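PDB 3OP7: aminotransferase class I and II from Streptococcus suis 89/1591, which probably catalyses pyridoxal-phosphate-dependent transfer of amino groups, with the cofactor held as a Schiff base on an active-site lysine. Local coordinates for residues 70-73 with 74-78; 118-121 with 122-125; 246-249 with 250-254. One frame throughout, in Å; residues are numbered along the deposited sequence. Where two conformers were deposited one is given.

Contact 1: 70-73 with 74-78. With EDO (1,2-ethanediol), chain K.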
loop_
_atom_site.group_PDB
_atom_site.type_symbol
_atom_site.label_atom_id
_atom_site.label_comp_id
_atom_site.label_asym_id
_atom_site.label_seq_id
_atom_site.Cartn_x
_atom_site.Cartn_y
_atom_site.Cartn_z
ATOM N N LYS A 70 -14.091 15.088 -5.348
ATOM C CA LYS A 70 -15.455 15.544 -5.690
ATOM C C LYS A 70 -16.282 14.433 -6.345
ATOM O O LYS A 70 -17.414 14.199 -5.926
ATOM C CB LYS A 70 -15.419 16.732 -6.636
ATOM C CG LYS A 70 -16.784 17.345 -6.980
ATOM C CD LYS A 70 -17.454 17.919 -5.747
ATOM C CE LYS A 70 -18.707 18.684 -6.085
ATOM N NZ LYS A 70 -19.393 19.240 -4.865
ATOM N N SER A 71 -15.725 13.768 -7.352
ATOM C CA SER A 71 -16.475 12.741 -8.096
ATOM C C SER A 71 -16.863 11.588 -7.164
ATOM O O SER A 71 -17.985 11.129 -7.223
ATOM C CB SER A 71 -15.675 12.192 -9.267
ATOM O OG SER A 71 -15.469 13.187 -10.272
ATOM N N VAL A 72 -15.923 11.156 -6.311
ATOM C CA VAL A 72 -16.235 10.123 -5.321
ATOM C C VAL A 72 -17.350 10.581 -4.378
ATOM O O VAL A 72 -18.304 9.834 -4.147
ATOM C CB VAL A 72 -15.024 9.669 -4.518
ATOM C CG1 VAL A 72 -15.479 8.809 -3.308
ATOM C CG2 VAL A 72 -14.005 8.882 -5.385
ATOM N N SER A 73 -17.230 11.793 -3.815
ATOM C CA SER A 73 -18.263 12.344 -2.903
ATOM C C SER A 73 -19.659 12.305 -3.544
ATOM O O SER A 73 -20.650 12.027 -2.877
ATOM C CB SER A 73 -17.848 13.743 -2.395
ATOM O OG SER A 73 -18.060 14.750 -3.360
ATOM N N GLN A 74 -19.710 12.526 -4.846
ATOM C CA GLN A 74 -20.947 12.598 -5.594
ATOM C C GLN A 74 -21.616 11.220 -5.790
ATOM O O GLN A 74 -22.797 11.141 -6.159
ATOM C CB GLN A 74 -20.718 13.275 -6.942
ATOM C CG GLN A 74 -20.524 14.785 -6.855
ATOM C CD GLN A 74 -20.169 15.405 -8.199
ATOM O OE1 GLN A 74 -19.402 14.837 -8.991
ATOM N NE2 GLN A 74 -20.709 16.581 -8.457
ATOM N N LEU A 75 -20.876 10.148 -5.539
ATOM C CA LEU A 75 -21.456 8.780 -5.598
ATOM C C LEU A 75 -22.404 8.526 -4.412
ATOM O O LEU A 75 -23.184 7.591 -4.446
ATOM C CB LEU A 75 -20.363 7.709 -5.623
ATOM C CG LEU A 75 -19.351 7.745 -6.783
ATOM C CD1 LEU A 75 -18.201 6.796 -6.549
ATOM C CD2 LEU A 75 -20.065 7.438 -8.121
ATOM N N TYR A 76 -22.326 9.361 -3.388
ATOM C CA TYR A 76 -23.096 9.227 -2.168
ATOM C C TYR A 76 -24.051 10.367 -1.995
ATOM O O TYR A 76 -23.893 11.415 -2.646
ATOM C CB TYR A 76 -22.160 9.295 -0.969
ATOM C CG TYR A 76 -21.076 8.258 -0.970
ATOM C CD1 TYR A 76 -19.857 8.509 -1.595
ATOM C CD2 TYR A 76 -21.262 7.026 -0.368
ATOM C CE1 TYR A 76 -18.834 7.566 -1.596
ATOM C CE2 TYR A 76 -20.251 6.058 -0.374
ATOM C CZ TYR A 76 -19.018 6.328 -0.991
ATOM O OH TYR A 76 -18.038 5.338 -0.998
ATOM N N THR A 77 -25.006 10.198 -1.091
ATOM C CA THR A 77 -25.788 11.324 -0.610
ATOM C C THR A 77 -25.174 11.789 0.694
ATOM O O THR A 77 -24.733 10.974 1.517
ATOM C CB THR A 77 -27.278 10.957 -0.381
ATOM O OG1 THR A 77 -27.364 9.846 0.520
ATOM C CG2 THR A 77 -27.937 10.626 -1.697
ATOM N N GLY A 78 -25.114 13.099 0.876
ATOM C CA GLY A 78 -24.670 13.676 2.144
ATOM C C GLY A 78 -23.204 13.488 2.506
ATOM O O GLY A 78 -22.861 13.474 3.693
HETATM C C1 EDO K . -28.948 7.416 -0.435
HETATM O O1 EDO K . -29.411 7.746 0.886
HETATM C C2 EDO K . -29.054 5.909 -0.667
HETATM O O2 EDO K . -28.031 5.372 -1.527
HETATM O O HOH W 1 -19.723 11.458 -9.210
#
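Lys70 and Gln74 sit one turn apart, and their side chains meet through the aliphatic part of the lysine. CE comes within 3.7 Å of Gln74 NE2, while CG lies near the amide carbon. The bend that turns the lysine chain this way is at chi2 (63°); beyond it the chain runs straight to its ammonium group. Both residues suit a surface position, having long flexible stems with polar ends. A water donates to Ser71 O at 2.7 Å but only weakly to Gln74 OE1.

Val72 and Tyr76 lie alongside each other. Val72 CG1 reaches the edge of the phenol ring, in its plane, at 4.0 Å from CE1. At the same edge Val72 O lies 3.3 Å from Tyr76 CD1, with Ser73 O also near the plane, so a C-H border meets these polar atoms. Tyr76 OH bonds to Trp233 NE1, and Trp233 in strand 232-235 also packs on Val72 and Leu75. Leu267 of helix 257-268 covers these same two aliphatic residues, as expected for the apolar side of a helix laid on the core.

The backbone bonds set the spacing of these residues. Lys70 O takes Gln74 N at 3.0 Å and also Ser73 OG at 2.7 Å. This OG stands between the backbone N and the carbonyl carbon (chi1 78°), turned back to Lys70 O, which satisfies a buried polar group. From there the pattern tightens: Leu75 N bonds to Val72 O at 2.9 Å and Tyr76 N to Ser73 O at 3.2 Å, each donor standing well above its carbonyl plane. This change from four-residue to three-residue spacing, completed by a type I beta turn from Ser73 to Tyr76, is a familiar way for an alpha helix, here 66-73, to give way to a loop.

Contact 2: 118-121 with 122-125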
loop_
_atom_site.group_PDB
_atom_site.type_symbol
_atom_site.label_atom_id
_atom_site.label_comp_id
_atom_site.label_asym_id
_atom_site.label_seq_id
_atom_site.Cartn_x
_atom_site.Cartn_y
_atom_site.Cartn_z
ATOM N N LEU A 118 -10.562 -8.098 7.126
ATOM C CA LEU A 118 -11.507 -7.494 8.038
ATOM C C LEU A 118 -11.484 -8.105 9.441
ATOM O O LEU A 118 -11.839 -7.403 10.411
ATOM C CB LEU A 118 -12.938 -7.501 7.477
ATOM C CG LEU A 118 -13.137 -6.710 6.184
ATOM C CD1 LEU A 118 -14.593 -6.958 5.727
ATOM C CD2 LEU A 118 -12.742 -5.176 6.306
ATOM N N TYR A 119 -11.038 -9.350 9.562
ATOM C CA TYR A 119 -10.898 -10.005 10.866
ATOM C C TYR A 119 -9.451 -10.270 11.276
ATOM O O TYR A 119 -9.141 -10.136 12.451
ATOM C CB TYR A 119 -11.761 -11.264 10.964
ATOM C CG TYR A 119 -11.577 -12.283 9.872
ATOM C CD1 TYR A 119 -10.573 -13.234 9.957
ATOM C CD2 TYR A 119 -12.376 -12.275 8.738
ATOM C CE1 TYR A 119 -10.411 -14.164 8.964
ATOM C CE2 TYR A 119 -12.195 -13.157 7.738
ATOM C CZ TYR A 119 -11.193 -14.109 7.846
ATOM O OH TYR A 119 -11.000 -15.018 6.833
ATOM N N ASP A 120 -8.561 -10.582 10.335
ATOM C CA ASP A 120 -7.181 -10.876 10.702
ATOM C C ASP A 120 -6.328 -9.653 10.964
ATOM O O ASP A 120 -5.436 -9.714 11.810
ATOM C CB ASP A 120 -6.544 -11.869 9.730
ATOM C CG ASP A 120 -6.875 -13.327 10.087
ATOM O OD1 ASP A 120 -7.219 -13.612 11.291
ATOM O OD2 ASP A 120 -6.796 -14.194 9.164
ATOM N N ILE A 121 -6.593 -8.534 10.302
ATOM C CA ILE A 121 -5.843 -7.339 10.663
ATOM C C ILE A 121 -6.134 -6.955 12.114
ATOM O O ILE A 121 -5.185 -6.764 12.894
ATOM C CB ILE A 121 -5.979 -6.165 9.636
ATOM C CG1 ILE A 121 -5.341 -6.571 8.298
ATOM C CG2 ILE A 121 -5.310 -4.905 10.186
ATOM C CD1 ILE A 121 -5.565 -5.585 7.154
ATOM N N PRO A 122 -7.421 -6.860 12.523
ATOM C CA PRO A 122 -7.578 -6.456 13.909
ATOM C C PRO A 122 -6.974 -7.434 14.911
ATOM O O PRO A 122 -6.409 -7.010 15.900
ATOM C CB PRO A 122 -9.097 -6.318 14.110
ATOM C CG PRO A 122 -9.740 -6.541 12.801
ATOM C CD PRO A 122 -8.651 -6.709 11.740
ATOM N N LYS A 123 -7.067 -8.719 14.645
ATOM C CA LYS A 123 -6.416 -9.711 15.523
ATOM C C LYS A 123 -4.939 -9.418 15.655
ATOM O O LYS A 123 -4.384 -9.424 16.764
ATOM C CB LYS A 123 -6.541 -11.129 14.951
ATOM C CG LYS A 123 -7.787 -11.870 15.269
ATOM C CD LYS A 123 -7.434 -13.376 15.340
ATOM C CE LYS A 123 -8.566 -14.243 15.887
ATOM N NZ LYS A 123 -8.152 -15.694 15.891
ATOM N N SER A 124 -4.293 -9.122 14.528
ATOM C CA SER A 124 -2.863 -8.879 14.523
ATOM C C SER A 124 -2.497 -7.663 15.318
ATOM O O SER A 124 -1.355 -7.541 15.769
ATOM C CB SER A 124 -2.322 -8.729 13.087
ATOM O OG SER A 124 -2.714 -7.477 12.494
ATOM N N LEU A 125 -3.448 -6.757 15.530
ATOM C CA LEU A 125 -3.150 -5.536 16.274
ATOM C C LEU A 125 -3.448 -5.654 17.768
ATOM O O LEU A 125 -3.306 -4.698 18.552
ATOM C CB LEU A 125 -3.885 -4.345 15.633
ATOM C CG LEU A 125 -3.514 -4.082 14.184
ATOM C CD1 LEU A 125 -4.375 -3.005 13.551
ATOM C CD2 LEU A 125 -2.033 -3.716 14.087
#
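The carboxylate of Asp120 and the stem of Lys123 run side by side. OD1 is 4.1 Å from Lys123 CD, while OD2 takes a hydrogen bond from Gln116 NE2, which fixes the rotation of the group. The ammonium of Lys123 lies 5.1 Å from Asp120 OD1, too far for a salt bridge, although the opposite charges probably attract. The Tyr119 and Tyr112 rings pack edge-to-face, and Tyr119 also touches Ser110 of strand 107-112.

The pyrrolidine ring of Pro122 brings CG to 3.3 Å from Leu118 O. A proline nitrogen has no hydrogen to give, and this buried carbonyl oxygen finds no partner in the model; the helix kinks here. The ring is also pressed against the preceding side chain, with CD only 3.4 Å from Ile121 CB. Its apolar character suits a place against Ala127 and Val129, in the next loop and strand.

Beyond the kink the usual spacing returns, for Ser124 N bonds to Asp120 O at 3.0 Å. Ser124 also turns its hydroxyl back onto Ile121 O, 2.6 Å from OG, arriving in the carbonyl plane on a lone pair. A chi1 of 73° sets OG between the backbone N and C; Tyr99 of the second subunit is a further hydrogen-bonding partner. A small hydroxyl thus serves both the helix and the dimer interface. Ile121 and Leu125 point the same way, CG2 against CD1 at 4.0 Å, and face Leu95, Leu98 and Tyr99 of helix 89-101. Their branched chains fill this buried side, where Ile121 also packs on Tyr99 of the second subunit. Helix 117-124 is the crossover helix of a beta-alpha-beta unit between parallel strands 107-112 and 128-135, part of the mixed sheet of the large domain in fold type I pyridoxal-phosphate enzymes.

Contact 3: 246-249 with 250-254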
loop_
_atom_site.group_PDB
_atom_site.type_symbol
_atom_site.label_atom_id
_atom_site.label_comp_id
_atom_site.label_asym_id
_atom_site.label_seq_id
_atom_site.Cartn_x
_atom_site.Cartn_y
_atom_site.Cartn_z
ATOM N N ASP A 246 -3.110 11.081 9.311
ATOM C CA ASP A 246 -1.835 11.098 9.971
ATOM C C ASP A 246 -1.138 9.733 10.027
ATOM O O ASP A 246 -0.091 9.610 10.680
ATOM C CB ASP A 246 -1.985 11.662 11.375
ATOM C CG ASP A 246 -2.266 13.185 11.383
ATOM O OD1 ASP A 246 -1.812 13.940 10.455
ATOM O OD2 ASP A 246 -2.943 13.602 12.340
ATOM N N TYR A 247 -1.725 8.727 9.372
ATOM C CA TYR A 247 -1.181 7.358 9.370
ATOM C C TYR A 247 -0.861 6.805 7.979
ATOM O O TYR A 247 -0.290 5.716 7.857
ATOM C CB TYR A 247 -2.135 6.400 10.068
ATOM C CG TYR A 247 -2.297 6.722 11.517
ATOM C CD1 TYR A 247 -1.420 6.192 12.471
ATOM C CD2 TYR A 247 -3.282 7.599 11.933
ATOM C CE1 TYR A 247 -1.550 6.530 13.801
ATOM C CE2 TYR A 247 -3.428 7.933 13.242
ATOM C CZ TYR A 247 -2.561 7.403 14.180
ATOM O OH TYR A 247 -2.716 7.794 15.498
ATOM N N ARG A 248 -1.151 7.559 6.912
ATOM C CA ARG A 248 -0.924 7.034 5.571
ATOM C C ARG A 248 0.569 6.813 5.225
ATOM O O ARG A 248 0.843 6.015 4.364
ATOM C CB ARG A 248 -1.648 7.902 4.519
ATOM C CG ARG A 248 -3.176 7.808 4.740
ATOM C CD ARG A 248 -4.070 8.742 3.856
ATOM N NE ARG A 248 -3.987 8.461 2.428
ATOM C CZ ARG A 248 -3.323 9.180 1.537
ATOM N NH1 ARG A 248 -2.625 10.253 1.906
ATOM N NH2 ARG A 248 -3.320 8.813 0.261
ATOM N N ASP A 249 1.525 7.471 5.879
ATOM C CA ASP A 249 2.924 7.161 5.589
ATOM C C ASP A 249 3.367 5.819 6.174
ATOM O O ASP A 249 4.453 5.333 5.838
ATOM C CB ASP A 249 3.917 8.240 6.007
ATOM C CG ASP A 249 3.770 9.531 5.218
ATOM O OD1 ASP A 249 2.809 9.645 4.438
ATOM O OD2 ASP A 249 4.649 10.392 5.428
ATOM N N TYR A 250 2.556 5.183 7.000
ATOM C CA TYR A 250 2.970 3.848 7.432
ATOM C C TYR A 250 2.724 2.837 6.358
ATOM O O TYR A 250 3.320 1.758 6.381
ATOM C CB TYR A 250 2.168 3.422 8.673
ATOM C CG TYR A 250 2.607 4.037 9.961
ATOM C CD1 TYR A 250 3.836 3.715 10.543
ATOM C CD2 TYR A 250 1.797 4.941 10.642
ATOM C CE1 TYR A 250 4.193 4.218 11.723
ATOM C CE2 TYR A 250 2.157 5.467 11.841
ATOM C CZ TYR A 250 3.368 5.109 12.410
ATOM O OH TYR A 250 3.862 5.631 13.614
ATOM N N THR A 251 1.734 3.095 5.491
ATOM C CA THR A 251 1.263 2.095 4.553
ATOM C C THR A 251 1.415 2.407 3.072
ATOM O O THR A 251 1.586 1.486 2.268
ATOM C CB THR A 251 -0.226 1.813 4.850
ATOM O OG1 THR A 251 -0.980 2.996 4.572
ATOM C CG2 THR A 251 -0.386 1.389 6.367
HETATM N N MSE A 252 1.297 3.683 2.666
HETATM C CA MSE A 252 1.255 4.008 1.266
HETATM C C MSE A 252 1.950 5.332 0.873
HETATM O O MSE A 252 2.466 5.415 -0.225
HETATM C CB MSE A 252 -0.179 3.988 0.771
HETATM C CG MSE A 252 -1.023 4.986 1.428
HETATM SE SE MSE A 252 -2.844 5.126 0.917
HETATM C CE MSE A 252 -3.327 3.668 2.130
ATOM N N ILE A 253 1.942 6.311 1.783
ATOM C CA ILE A 253 2.133 7.783 1.502
ATOM C C ILE A 253 0.995 8.354 0.632
ATOM O O ILE A 253 0.273 9.285 1.051
ATOM C CB ILE A 253 3.514 8.159 0.924
ATOM C CG1 ILE A 253 4.631 7.662 1.843
ATOM C CG2 ILE A 253 3.582 9.721 0.722
ATOM C CD1 ILE A 253 6.031 7.969 1.366
ATOM N N CYS A 254 0.887 7.814 -0.571
ATOM C CA CYS A 254 -0.119 8.195 -1.529
ATOM C C CYS A 254 -0.208 7.117 -2.614
ATOM O O CYS A 254 0.631 6.207 -2.732
ATOM C CB CYS A 254 0.264 9.559 -2.159
ATOM S SG CYS A 254 1.840 9.558 -2.842
HETATM O O HOH W 2 1.049 11.170 2.995
#
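Tyr247 sends its ring alongside that of Tyr250, pointing the same way, with CD1 3.7 Å from Tyr250 CE2 and the approach oblique. Its carbonyl oxygen accepts Tyr250 N at 3.0 Å. Both phenols are long enough to reach across the dimer: Tyr247 OH bonds to Gly1 N and Tyr250 OH to Pro5 O, each of the second subunit.

Arg248 comes next, and its carbonyl oxygen is gripped by three successive amides. Met252 N (2.9 Å) lies nearly along the C=O axis, whereas Thr251 N and Ile253 N stand above the carbonyl plane. Bonds from three, four and five residues on thus share one acceptor, in a run of overlapping turns in the loop between helices 238-244 and 257-268. Phi and psi of 64° and -62° at Ile253, with a weak bond from Cys254 N to Met252 O, make a classic gamma turn centred there. In the conformer described, the Arg248 chain bends at chi3 (63°) and crosses Met252, a selenomethionine, whose SE is 3.8 Å from NH2. That nitrogen bonds to Gln86 O and Ile62 O, as suits a buried guanidinium.

Asp249 OD1 lies 3.7 Å from Ile253 CG1. A water lies 2.7 Å from Asp249 OD1 and 2.8 Å from Ile253 O, and the short carboxylate presents a polar end at a partly exposed position, while Asp249 N bonds to Glu10 OE1 of the second subunit.

The three contacts follow one another along the chain without touching. Contacts 2 and 3 are the closest pair, their centres 18 Å apart and their nearest atoms about 9 Å. Helix 89-101 touches both: its Leu95 meets Ile121 and Thr251, and its Tyr99 meets Leu125 and Thr251. The dimer joins them too, since Asp120 packs on Tyr250 of the second subunit. Contact 1 stands apart, its centre 29 Å from contact 2 (nearest atoms about 14 Å) and 23 Å from contact 3 (about 12 Å), and touches no other protein chain; it packs on helix 257-268, the helix that follows the 246-254 loop. The cofactor is carried by Lys222, outside all three.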